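Local coordinates for N-terminal acetyltransferase-like protein (Chaetomium thermophilum, PDB 5NNP) that probably serves as the helical-repeat auxiliary subunit of an N-terminal acetyltransferase complex, supporting transfer of acetyl groups to protein N-termini, at residues Y556-Y567 against P654-I665. Residues are numbered along the deposited sequence; the frame is centred on the assembly and turned at random.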
loop_
_atom_site.group_PDB
_atom_site.type_symbol
_atom_site.label_atom_id
_atom_site.label_comp_id
_atom_site.label_asym_id
_atom_site.label_seq_id
_atom_site.Cartn_x
_atom_site.Cartn_y
_atom_site.Cartn_z
ATOM N N TYR A 556 -4.191 -8.872 -1.034
ATOM C CA TYR A 556 -4.307 -9.994 -0.105
ATOM C C TYR A 556 -5.538 -10.846 -0.426
ATOM O O TYR A 556 -5.466 -12.072 -0.493
ATOM C CB TYR A 556 -4.397 -9.528 1.361
ATOM C CG TYR A 556 -4.721 -10.685 2.291
ATOM C CD1 TYR A 556 -3.709 -11.465 2.825
ATOM C CD2 TYR A 556 -6.043 -11.032 2.589
ATOM C CE1 TYR A 556 -3.992 -12.541 3.651
ATOM C CE2 TYR A 556 -6.341 -12.102 3.408
ATOM C CZ TYR A 556 -5.313 -12.858 3.940
ATOM O OH TYR A 556 -5.597 -13.936 4.756
ATOM N N PHE A 557 -6.672 -10.180 -0.599
ATOM C CA PHE A 557 -7.952 -10.859 -0.670
ATOM C C PHE A 557 -8.025 -11.891 -1.798
ATOM O O PHE A 557 -8.495 -13.000 -1.591
ATOM C CB PHE A 557 -9.078 -9.835 -0.831
ATOM C CG PHE A 557 -10.447 -10.446 -0.815
ATOM C CD1 PHE A 557 -11.138 -10.585 0.382
ATOM C CD2 PHE A 557 -11.033 -10.909 -1.991
ATOM C CE1 PHE A 557 -12.397 -11.159 0.416
ATOM C CE2 PHE A 557 -12.287 -11.490 -1.968
ATOM C CZ PHE A 557 -12.976 -11.615 -0.758
ATOM N N ARG A 558 -7.541 -11.532 -2.983
ATOM C CA ARG A 558 -7.642 -12.422 -4.141
ATOM C C ARG A 558 -6.938 -13.768 -3.914
ATOM O O ARG A 558 -7.559 -14.831 -3.991
ATOM C CB ARG A 558 -7.081 -11.734 -5.385
ATOM C CG ARG A 558 -7.303 -12.530 -6.660
ATOM C CD ARG A 558 -6.917 -11.744 -7.895
ATOM N NE ARG A 558 -6.769 -12.617 -9.052
ATOM C CZ ARG A 558 -6.190 -12.261 -10.196
ATOM N NH1 ARG A 558 -5.695 -11.042 -10.340
ATOM N NH2 ARG A 558 -6.095 -13.133 -11.188
ATOM N N ALA A 559 -5.641 -13.714 -3.629
ATOM C CA ALA A 559 -4.882 -14.925 -3.364
ATOM C C ALA A 559 -5.475 -15.683 -2.193
ATOM O O ALA A 559 -5.470 -16.910 -2.195
ATOM C CB ALA A 559 -3.419 -14.599 -3.091
ATOM N N ALA A 560 -5.977 -14.964 -1.192
ATOM C CA ALA A 560 -6.509 -15.620 0.001
ATOM C C ALA A 560 -7.826 -16.331 -0.288
ATOM O O ALA A 560 -8.077 -17.425 0.220
ATOM C CB ALA A 560 -6.695 -14.622 1.129
ATOM N N LEU A 561 -8.670 -15.722 -1.107
ATOM C CA LEU A 561 -9.916 -16.383 -1.462
ATOM C C LEU A 561 -9.641 -17.589 -2.367
ATOM O O LEU A 561 -10.379 -18.565 -2.336
ATOM C CB LEU A 561 -10.878 -15.407 -2.130
ATOM C CG LEU A 561 -12.208 -16.001 -2.596
ATOM C CD1 LEU A 561 -12.979 -16.693 -1.472
ATOM C CD2 LEU A 561 -13.045 -14.902 -3.195
ATOM N N ASP A 562 -8.570 -17.527 -3.158
ATOM C CA ASP A 562 -8.147 -18.688 -3.945
ATOM C C ASP A 562 -7.787 -19.860 -3.030
ATOM O O ASP A 562 -8.325 -20.950 -3.175
ATOM C CB ASP A 562 -6.947 -18.366 -4.847
ATOM C CG ASP A 562 -7.264 -17.341 -5.932
ATOM O OD1 ASP A 562 -8.447 -17.022 -6.182
ATOM O OD2 ASP A 562 -6.306 -16.846 -6.553
ATOM N N ALA A 563 -6.858 -19.636 -2.104
ATOM C CA ALA A 563 -6.495 -20.656 -1.109
ATOM C C ALA A 563 -7.724 -21.310 -0.450
ATOM O O ALA A 563 -7.817 -22.528 -0.375
ATOM C CB ALA A 563 -5.584 -20.052 -0.026
ATOM N N VAL A 564 -8.664 -20.499 0.022
ATOM C CA VAL A 564 -9.801 -21.022 0.767
ATOM C C VAL A 564 -10.672 -21.898 -0.134
ATOM O O VAL A 564 -11.090 -22.987 0.264
ATOM C CB VAL A 564 -10.636 -19.880 1.396
ATOM C CG1 VAL A 564 -12.001 -20.378 1.824
ATOM C CG2 VAL A 564 -9.882 -19.270 2.588
ATOM N N ASN A 565 -10.917 -21.434 -1.353
ATOM C CA ASN A 565 -11.631 -22.228 -2.346
ATOM C C ASN A 565 -10.923 -23.540 -2.724
ATOM O O ASN A 565 -11.577 -24.562 -2.954
ATOM C CB ASN A 565 -11.865 -21.389 -3.603
ATOM C CG ASN A 565 -13.001 -20.403 -3.435
ATOM O OD1 ASN A 565 -13.906 -20.602 -2.613
ATOM N ND2 ASN A 565 -12.971 -19.335 -4.221
ATOM N N LEU A 566 -9.595 -23.517 -2.778
ATOM C CA LEU A 566 -8.831 -24.704 -3.141
ATOM C C LEU A 566 -8.788 -25.719 -1.997
ATOM O O LEU A 566 -8.773 -26.928 -2.244
ATOM C CB LEU A 566 -7.413 -24.318 -3.565
ATOM C CG LEU A 566 -6.459 -25.438 -3.993
ATOM C CD1 LEU A 566 -7.097 -26.356 -5.043
ATOM C CD2 LEU A 566 -5.127 -24.858 -4.499
ATOM N N TYR A 567 -8.775 -25.243 -0.753
ATOM C CA TYR A 567 -8.839 -26.154 0.399
ATOM C C TYR A 567 -10.228 -26.796 0.510
ATOM O O TYR A 567 -10.352 -27.976 0.840
ATOM C CB TYR A 567 -8.493 -25.433 1.710
ATOM C CG TYR A 567 -7.005 -25.251 1.972
ATOM C CD1 TYR A 567 -6.147 -26.344 2.007
ATOM C CD2 TYR A 567 -6.465 -23.988 2.205
ATOM C CE1 TYR A 567 -4.797 -26.188 2.252
ATOM C CE2 TYR A 567 -5.108 -23.823 2.448
ATOM C CZ TYR A 567 -4.282 -24.927 2.475
ATOM O OH TYR A 567 -2.937 -24.768 2.724
ATOM N N PRO A 654 -7.306 -29.806 5.660
ATOM C CA PRO A 654 -7.345 -28.669 4.740
ATOM C C PRO A 654 -8.163 -27.513 5.299
ATOM O O PRO A 654 -7.770 -26.346 5.161
ATOM C CB PRO A 654 -8.000 -29.243 3.477
ATOM C CG PRO A 654 -8.302 -30.712 3.781
ATOM C CD PRO A 654 -8.216 -30.888 5.255
ATOM N N LEU A 655 -9.289 -27.826 5.926
ATOM C CA LEU A 655 -10.142 -26.783 6.473
ATOM C C LEU A 655 -9.410 -26.064 7.609
ATOM O O LEU A 655 -9.566 -24.858 7.797
ATOM C CB LEU A 655 -11.474 -27.367 6.952
ATOM C CG LEU A 655 -12.291 -28.069 5.861
ATOM C CD1 LEU A 655 -13.552 -28.748 6.421
ATOM C CD2 LEU A 655 -12.643 -27.086 4.764
ATOM N N GLY A 656 -8.594 -26.811 8.347
ATOM C CA GLY A 656 -7.749 -26.225 9.368
ATOM C C GLY A 656 -6.688 -25.324 8.756
ATOM O O GLY A 656 -6.350 -24.271 9.311
ATOM N N ASP A 657 -6.164 -25.734 7.601
ATOM C CA ASP A 657 -5.120 -24.975 6.919
ATOM C C ASP A 657 -5.670 -23.701 6.273
ATOM O O ASP A 657 -4.931 -22.747 6.027
ATOM C CB ASP A 657 -4.422 -25.851 5.869
ATOM C CG ASP A 657 -3.575 -26.949 6.504
ATOM O OD1 ASP A 657 -3.469 -26.960 7.744
ATOM O OD2 ASP A 657 -3.003 -27.792 5.777
ATOM N N ALA A 658 -6.974 -23.695 6.013
ATOM C CA ALA A 658 -7.642 -22.564 5.397
ATOM C C ALA A 658 -7.886 -21.410 6.365
ATOM O O ALA A 658 -8.015 -20.256 5.941
ATOM C CB ALA A 658 -8.953 -23.010 4.792
ATOM N N MET A 659 -7.949 -21.722 7.659
ATOM C CA MET A 659 -8.347 -20.744 8.673
ATOM C C MET A 659 -7.499 -19.464 8.716
ATOM O O MET A 659 -8.048 -18.374 8.851
ATOM C CB MET A 659 -8.345 -21.398 10.052
ATOM C CG MET A 659 -9.338 -22.539 10.173
ATOM S SD MET A 659 -10.919 -22.096 9.433
ATOM C CE MET A 659 -11.542 -20.834 10.545
ATOM N N LYS A 660 -6.179 -19.571 8.599
ATOM C CA LYS A 660 -5.357 -18.360 8.650
ATOM C C LYS A 660 -5.645 -17.424 7.463
ATOM O O LYS A 660 -5.588 -16.191 7.609
ATOM C CB LYS A 660 -3.859 -18.708 8.719
ATOM C CG LYS A 660 -3.232 -19.265 7.447
ATOM C CD LYS A 660 -1.702 -19.250 7.539
ATOM C CE LYS A 660 -1.035 -19.621 6.216
ATOM N NZ LYS A 660 0.452 -19.752 6.310
ATOM N N PHE A 661 -5.976 -17.999 6.303
ATOM C CA PHE A 661 -6.399 -17.192 5.162
ATOM C C PHE A 661 -7.772 -16.560 5.389
ATOM O O PHE A 661 -7.976 -15.363 5.148
ATOM C CB PHE A 661 -6.444 -18.030 3.889
ATOM C CG PHE A 661 -5.111 -18.591 3.465
ATOM C CD1 PHE A 661 -4.684 -19.827 3.920
ATOM C CD2 PHE A 661 -4.305 -17.892 2.578
ATOM C CE1 PHE A 661 -3.467 -20.350 3.512
ATOM C CE2 PHE A 661 -3.090 -18.406 2.167
ATOM C CZ PHE A 661 -2.667 -19.638 2.630
ATOM N N LEU A 662 -8.710 -17.382 5.852
ATOM C CA LEU A 662 -10.100 -16.984 6.015
ATOM C C LEU A 662 -10.296 -15.923 7.104
ATOM O O LEU A 662 -11.025 -14.950 6.904
ATOM C CB LEU A 662 -10.951 -18.213 6.327
ATOM C CG LEU A 662 -12.429 -17.925 6.556
ATOM C CD1 LEU A 662 -13.039 -17.372 5.276
ATOM C CD2 LEU A 662 -13.154 -19.179 7.050
ATOM N N ASN A 663 -9.654 -16.122 8.253
ATOM C CA ASN A 663 -9.710 -15.165 9.360
ATOM C C ASN A 663 -9.415 -13.724 8.947
ATOM O O ASN A 663 -10.102 -12.789 9.362
ATOM C CB ASN A 663 -8.731 -15.560 10.466
ATOM C CG ASN A 663 -9.118 -16.848 11.178
ATOM O OD1 ASN A 663 -10.294 -17.239 11.229
ATOM N ND2 ASN A 663 -8.120 -17.511 11.746
ATOM N N TYR A 664 -8.386 -13.538 8.133
ATOM C CA TYR A 664 -8.070 -12.201 7.639
ATOM C C TYR A 664 -9.130 -11.718 6.675
ATOM O O TYR A 664 -9.425 -10.525 6.616
ATOM C CB TYR A 664 -6.717 -12.178 6.947
ATOM C CG TYR A 664 -5.542 -12.202 7.880
ATOM C CD1 TYR A 664 -5.618 -11.613 9.139
ATOM C CD2 TYR A 664 -4.345 -12.796 7.501
ATOM C CE1 TYR A 664 -4.537 -11.620 9.993
ATOM C CE2 TYR A 664 -3.268 -12.809 8.344
ATOM C CZ TYR A 664 -3.371 -12.216 9.592
ATOM O OH TYR A 664 -2.295 -12.211 10.431
ATOM N N ILE A 665 -9.675 -12.645 5.895
ATOM C CA ILE A 665 -10.692 -12.293 4.919
ATOM C C ILE A 665 -11.905 -11.729 5.620
ATOM O O ILE A 665 -12.362 -10.643 5.298
ATOM C CB ILE A 665 -11.114 -13.500 4.075
ATOM C CG1 ILE A 665 -9.920 -14.040 3.287
ATOM C CG2 ILE A 665 -12.252 -13.123 3.141
ATOM C CD1 ILE A 665 -10.288 -15.103 2.253
HETATM O O HOH W 1 -1.832 -27.305 3.425
#
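From the pairing of F557 with I665 to that of Y567 with P654, helices 554-572 and 654-668 run nearly antiparallel, their local axes 8.8 Å apart at closest approach and inclined at 151°. Interlocking knobs fill the interface: V564 enters among A658, F661, L662 and I665, while I665 answers among F557, A560, L561 and V564. I665 CD1 lies against A560 and the backbone of L561, and the CG2 branch of I665 reaches the F557 ring, 3.4 Å from F557 CE1. F661 is another knob, with A563 CB centred over one face of its ring, 3.6 Å from the centroid; H511 and F514 of helix 503-523 add further aromatic contacts.

Polar links flank this apolar middle. Y556, its ring swung anti to the main-chain nitrogen (chi1 172°), extends across to the partner helix, where Y556 OH donates to F661 O at 2.8 Å, meeting a lone pair in the carbonyl plane. That oxygen also accepts from I665 N, so the tyrosine adds a second bond without replacing the helical one. The Y664 edge turns toward the Y556 face in an offset edge-to-face pair, centroids 5.7 Å apart and planes at 77°. At the other end, P654 O and D657 CB lie over one face of the Y567 ring, the latter in a CH-pi contact 3.9 Å from the ring centroid, while one water joins Y567 OH to D657 OD2. H511 also bonds this hydroxyl, and T651 the carboxylate. Replacing Y567 by alanine is likely to open a gap between P654, A658 and F661 and deprive H511 and the bridging water of their phenol partner.

The chemistry implies a buried joint within this TPR-like solenoid, held mainly by apolar and aromatic packing, with one direct tyrosine bond at one end and a water-mediated link at the other.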